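Local coordinates for transcriptional regulator, marR family, putative (Sulfolobus solfataricus, PDB 3F3X), which probably binds DNA as a dimeric transcription regulator of the MarR family, built on a winged helix-turn-helix fold, at residues N34-T46 against A66-V80. Numbering follows the deposited sequence.
Sequences NLSYLDFSILKAT and AITAAVDKLEAKGLV. With SO4 (sulfate ion), chain B.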
loop_
_atom_site.group_PDB
_atom_site.type_symbol
_atom_site.label_atom_id
_atom_site.label_comp_id
_atom_site.label_asym_id
_atom_site.label_seq_id
_atom_site.Cartn_x
_atom_site.Cartn_y
_atom_site.Cartn_z
ATOM N N ASN A 34 14.738 -6.035 14.068
ATOM C CA ASN A 34 13.700 -6.999 14.399
ATOM C C ASN A 34 12.395 -6.245 14.646
ATOM O O ASN A 34 11.629 -6.567 15.556
ATOM C CB ASN A 34 14.104 -7.815 15.633
ATOM C CG ASN A 34 13.134 -8.935 15.935
ATOM O OD1 ASN A 34 12.655 -9.617 15.028
ATOM N ND2 ASN A 34 12.847 -9.142 17.218
ATOM N N LEU A 35 12.168 -5.223 13.826
ATOM C CA LEU A 35 10.961 -4.407 13.902
ATOM C C LEU A 35 10.309 -4.390 12.535
ATOM O O LEU A 35 10.949 -4.697 11.530
ATOM C CB LEU A 35 11.288 -2.961 14.294
ATOM C CG LEU A 35 11.836 -2.664 15.689
ATOM C CD1 LEU A 35 12.088 -1.159 15.811
ATOM C CD2 LEU A 35 10.843 -3.137 16.751
ATOM N N SER A 36 9.032 -4.027 12.504
ATOM C CA SER A 36 8.297 -3.927 11.254
ATOM C C SER A 36 7.993 -2.451 11.033
ATOM O O SER A 36 8.248 -1.617 11.904
ATOM C CB SER A 36 6.987 -4.707 11.334
ATOM O OG SER A 36 6.071 -4.073 12.211
ATOM N N TYR A 37 7.447 -2.128 9.870
ATOM C CA TYR A 37 7.101 -0.750 9.563
ATOM C C TYR A 37 5.963 -0.293 10.470
ATOM O O TYR A 37 5.930 0.857 10.906
ATOM C CB TYR A 37 6.678 -0.630 8.105
ATOM C CG TYR A 37 6.365 0.781 7.665
ATOM C CD1 TYR A 37 7.233 1.834 7.951
ATOM C CD2 TYR A 37 5.235 1.049 6.899
ATOM C CE1 TYR A 37 6.986 3.122 7.476
ATOM C CE2 TYR A 37 4.978 2.330 6.418
ATOM C CZ TYR A 37 5.860 3.358 6.705
ATOM O OH TYR A 37 5.619 4.609 6.179
ATOM N N LEU A 38 5.029 -1.197 10.749
ATOM C CA LEU A 38 3.902 -0.865 11.616
ATOM C C LEU A 38 4.422 -0.592 13.022
ATOM O O LEU A 38 3.887 0.261 13.730
ATOM C CB LEU A 38 2.886 -2.011 11.656
ATOM C CG LEU A 38 1.645 -1.739 12.515
ATOM C CD1 LEU A 38 0.929 -0.505 11.995
ATOM C CD2 LEU A 38 0.711 -2.946 12.481
ATOM N N ASP A 39 5.458 -1.329 13.422
ATOM C CA ASP A 39 6.069 -1.149 14.738
ATOM C C ASP A 39 6.576 0.287 14.821
ATOM O O ASP A 39 6.383 0.973 15.828
ATOM C CB ASP A 39 7.258 -2.092 14.927
ATOM C CG ASP A 39 6.848 -3.535 15.160
ATOM O OD1 ASP A 39 7.731 -4.409 15.012
ATOM O OD2 ASP A 39 5.673 -3.800 15.502
ATOM N N PHE A 40 7.245 0.726 13.759
ATOM C CA PHE A 40 7.770 2.081 13.703
ATOM C C PHE A 40 6.642 3.105 13.848
ATOM O O PHE A 40 6.768 4.077 14.592
ATOM C CB PHE A 40 8.494 2.321 12.377
ATOM C CG PHE A 40 8.631 3.772 12.020
ATOM C CD1 PHE A 40 9.540 4.593 12.687
ATOM C CD2 PHE A 40 7.820 4.330 11.037
ATOM C CE1 PHE A 40 9.637 5.952 12.372
ATOM C CE2 PHE A 40 7.909 5.680 10.717
ATOM C CZ PHE A 40 8.815 6.495 11.384
ATOM N N SER A 41 5.549 2.888 13.123
ATOM C CA SER A 41 4.409 3.803 13.177
ATOM C C SER A 41 3.823 3.920 14.584
ATOM O O SER A 41 3.500 5.020 15.047
ATOM C CB SER A 41 3.318 3.342 12.209
ATOM O OG SER A 41 3.773 3.402 10.870
ATOM N N ILE A 42 3.675 2.785 15.259
ATOM C CA ILE A 42 3.127 2.779 16.608
ATOM C C ILE A 42 4.052 3.545 17.547
ATOM O O ILE A 42 3.593 4.342 18.370
ATOM C CB ILE A 42 2.920 1.330 17.117
ATOM C CG1 ILE A 42 1.806 0.663 16.298
ATOM C CG2 ILE A 42 2.578 1.325 18.614
ATOM C CD1 ILE A 42 1.612 -0.809 16.606
ATOM N N LEU A 43 5.354 3.311 17.422
ATOM C CA LEU A 43 6.307 4.019 18.263
ATOM C C LEU A 43 6.231 5.523 17.994
ATOM O O LEU A 43 6.241 6.321 18.923
ATOM C CB LEU A 43 7.733 3.511 18.016
ATOM C CG LEU A 43 7.992 2.081 18.510
ATOM C CD1 LEU A 43 9.411 1.646 18.154
ATOM C CD2 LEU A 43 7.798 2.016 20.020
ATOM N N LYS A 44 6.137 5.915 16.728
ATOM C CA LYS A 44 6.067 7.341 16.419
ATOM C C LYS A 44 4.833 8.004 17.035
ATOM O O LYS A 44 4.938 9.042 17.692
ATOM C CB LYS A 44 6.059 7.569 14.908
ATOM C CG LYS A 44 5.975 9.053 14.528
ATOM C CD LYS A 44 5.913 9.249 13.022
ATOM C CE LYS A 44 5.802 10.727 12.665
ATOM N NZ LYS A 44 5.591 10.913 11.197
ATOM N N ALA A 45 3.664 7.403 16.829
ATOM C CA ALA A 45 2.422 7.962 17.358
ATOM C C ALA A 45 2.404 8.049 18.890
ATOM O O ALA A 45 1.951 9.051 19.458
ATOM C CB ALA A 45 1.236 7.137 16.871
ATOM N N THR A 46 2.879 7.000 19.559
ATOM C CA THR A 46 2.896 7.005 21.018
ATOM C C THR A 46 3.997 7.906 21.580
ATOM O O THR A 46 3.899 8.364 22.715
ATOM C CB THR A 46 3.036 5.569 21.607
ATOM O OG1 THR A 46 4.227 4.942 21.113
ATOM C CG2 THR A 46 1.812 4.716 21.230
ATOM N N ALA A 66 -4.555 -6.238 14.019
ATOM C CA ALA A 66 -3.193 -5.993 13.557
ATOM C C ALA A 66 -2.439 -5.157 14.592
ATOM O O ALA A 66 -1.278 -5.432 14.894
ATOM C CB ALA A 66 -3.211 -5.280 12.210
ATOM N N ILE A 67 -3.103 -4.135 15.130
ATOM C CA ILE A 67 -2.493 -3.279 16.146
ATOM C C ILE A 67 -2.177 -4.101 17.394
ATOM O O ILE A 67 -1.077 -4.013 17.943
ATOM C CB ILE A 67 -3.440 -2.118 16.555
ATOM C CG1 ILE A 67 -3.614 -1.146 15.387
ATOM C CG2 ILE A 67 -2.889 -1.396 17.793
ATOM C CD1 ILE A 67 -2.318 -0.477 14.931
ATOM N N THR A 68 -3.144 -4.903 17.837
ATOM C CA THR A 68 -2.964 -5.731 19.026
ATOM C C THR A 68 -1.786 -6.686 18.878
ATOM O O THR A 68 -0.998 -6.862 19.809
ATOM C CB THR A 68 -4.223 -6.563 19.329
ATOM O OG1 THR A 68 -5.347 -5.691 19.474
ATOM C CG2 THR A 68 -4.040 -7.352 20.618
ATOM N N ALA A 69 -1.675 -7.310 17.708
ATOM C CA ALA A 69 -0.586 -8.242 17.449
ATOM C C ALA A 69 0.752 -7.511 17.527
ATOM O O ALA A 69 1.699 -8.012 18.131
ATOM C CB ALA A 69 -0.752 -8.883 16.072
ATOM N N ALA A 70 0.820 -6.329 16.920
ATOM C CA ALA A 70 2.045 -5.531 16.924
ATOM C C ALA A 70 2.407 -5.094 18.341
ATOM O O ALA A 70 3.555 -5.223 18.760
ATOM C CB ALA A 70 1.880 -4.308 16.022
ATOM N N VAL A 71 1.424 -4.579 19.077
ATOM C CA VAL A 71 1.648 -4.127 20.448
ATOM C C VAL A 71 2.083 -5.279 21.351
ATOM O O VAL A 71 2.904 -5.092 22.251
ATOM C CB VAL A 71 0.373 -3.456 21.024
ATOM C CG1 VAL A 71 0.564 -3.125 22.501
ATOM C CG2 VAL A 71 0.060 -2.189 20.232
ATOM N N ASP A 72 1.544 -6.474 21.116
ATOM C CA ASP A 72 1.934 -7.619 21.931
ATOM C C ASP A 72 3.450 -7.799 21.879
ATOM O O ASP A 72 4.093 -8.007 22.907
ATOM C CB ASP A 72 1.272 -8.913 21.441
ATOM C CG ASP A 72 -0.217 -8.966 21.733
ATOM O OD1 ASP A 72 -0.670 -8.354 22.726
ATOM O OD2 ASP A 72 -0.933 -9.647 20.968
ATOM N N LYS A 73 4.020 -7.718 20.680
ATOM C CA LYS A 73 5.461 -7.887 20.529
ATOM C C LYS A 73 6.226 -6.699 21.088
ATOM O O LYS A 73 7.222 -6.870 21.794
ATOM C CB LYS A 73 5.822 -8.107 19.061
ATOM C CG LYS A 73 6.407 -9.486 18.795
ATOM C CD LYS A 73 6.349 -9.865 17.325
ATOM C CE LYS A 73 6.786 -11.311 17.126
ATOM N NZ LYS A 73 6.577 -11.782 15.728
ATOM N N LEU A 74 5.754 -5.494 20.784
ATOM C CA LEU A 74 6.402 -4.289 21.283
ATOM C C LEU A 74 6.434 -4.265 22.807
ATOM O O LEU A 74 7.446 -3.900 23.405
ATOM C CB LEU A 74 5.680 -3.045 20.762
ATOM C CG LEU A 74 5.854 -2.763 19.267
ATOM C CD1 LEU A 74 4.938 -1.631 18.854
ATOM C CD2 LEU A 74 7.311 -2.405 18.970
ATOM N N GLU A 75 5.331 -4.649 23.440
ATOM C CA GLU A 75 5.297 -4.639 24.894
ATOM C C GLU A 75 6.212 -5.717 25.466
ATOM O O GLU A 75 6.866 -5.506 26.484
ATOM C CB GLU A 75 3.863 -4.822 25.412
ATOM C CG GLU A 75 3.785 -4.831 26.933
ATOM C CD GLU A 75 2.396 -4.522 27.467
ATOM O OE1 GLU A 75 1.406 -5.018 26.888
ATOM O OE2 GLU A 75 2.302 -3.792 28.478
ATOM N N ALA A 76 6.262 -6.865 24.798
ATOM C CA ALA A 76 7.113 -7.962 25.241
ATOM C C ALA A 76 8.579 -7.530 25.181
ATOM O O ALA A 76 9.401 -7.966 25.994
ATOM C CB ALA A 76 6.883 -9.186 24.360
ATOM N N LYS A 77 8.894 -6.662 24.221
ATOM C CA LYS A 77 10.253 -6.153 24.042
ATOM C C LYS A 77 10.529 -4.966 24.958
ATOM O O LYS A 77 11.635 -4.421 24.956
ATOM C CB LYS A 77 10.469 -5.693 22.599
ATOM C CG LYS A 77 10.276 -6.751 21.538
ATOM C CD LYS A 77 10.349 -6.113 20.161
ATOM C CE LYS A 77 10.046 -7.121 19.077
ATOM N NZ LYS A 77 11.118 -7.174 18.060
ATOM N N GLY A 78 9.518 -4.547 25.713
ATOM C CA GLY A 78 9.688 -3.421 26.614
ATOM C C GLY A 78 9.766 -2.063 25.927
ATOM O O GLY A 78 10.304 -1.104 26.490
ATOM N N LEU A 79 9.234 -1.972 24.714
ATOM C CA LEU A 79 9.261 -0.715 23.972
ATOM C C LEU A 79 8.022 0.136 24.241
ATOM O O LEU A 79 8.057 1.354 24.093
ATOM C CB LEU A 79 9.404 -0.995 22.479
ATOM C CG LEU A 79 10.630 -1.854 22.149
ATOM C CD1 LEU A 79 10.774 -1.961 20.635
ATOM C CD2 LEU A 79 11.884 -1.244 22.771
ATOM N N VAL A 80 6.926 -0.513 24.613
ATOM C CA VAL A 80 5.697 0.190 24.966
ATOM C C VAL A 80 5.047 -0.620 26.076
ATOM O O VAL A 80 5.532 -1.696 26.442
ATOM C CB VAL A 80 4.652 0.283 23.799
ATOM C CG1 VAL A 80 5.267 0.924 22.566
ATOM C CG2 VAL A 80 4.079 -1.105 23.488
HETATM S S SO4 B . 2.354 9.265 10.677
HETATM O O1 SO4 B . 2.697 8.426 9.512
HETATM O O2 SO4 B . 2.952 8.690 11.890
HETATM O O3 SO4 B . 0.886 9.319 10.833
HETATM O O4 SO4 B . 2.891 10.620 10.462
#
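The carboxylate of Asp-39 lies against helix 66-76, its OD2 resting 3.9 Å from Ala-70 CB, while OD1 is met from above the carboxylate plane by the backbone N of Ser-36. Ser-36 OG in turn accepts from Asp-39 N, completing a capping box that holds the carboxylate in place at the start of helix 37-46. Phe-40 has Tyr-37 O at its ring edge, in the ring plane, and its side chain packs on Leu-104 and Leu-111 of helix 98-118. At the centre Ile-42 is a knob in the hole formed by Ile-67, Ala-70, Val-71 and Leu-74. With CG1 anti to the carbonyl carbon (chi1 -68°), its CD1 comes to 3.6 Å from Ala-70 CB, while CG2 meets Leu-74 CD1 at 3.8 Å. The axes of the short helical segments cross at -79° and approach to 10.0 Å. Beyond the Schellman turn at Gly-78, Leu-43 CD2 touches Val-80 CG1 at 3.8 Å. Lys-77 NZ donates to Asn-34 O over 2.6 Å, the donor sitting 21° out of the carbonyl plane. Away from this interface, extended Lys-44 bonds through NZ to O4 of a sulfate ion, probably from the crystallisation liquor, at 2.8 Å; Arg-59, Tyr-60, and Gln-9 and Lys-16 of the second subunit also bind it. A leucine in place of Lys-44 would probably leave the anion short of one positive donor. The chemistry thus implies a largely apolar seat for helix 64-76, probably the DNA-recognition helix as in MarR relatives, with Lys-77 NZ to Asn-34 O the one hydrogen bond between the two segments.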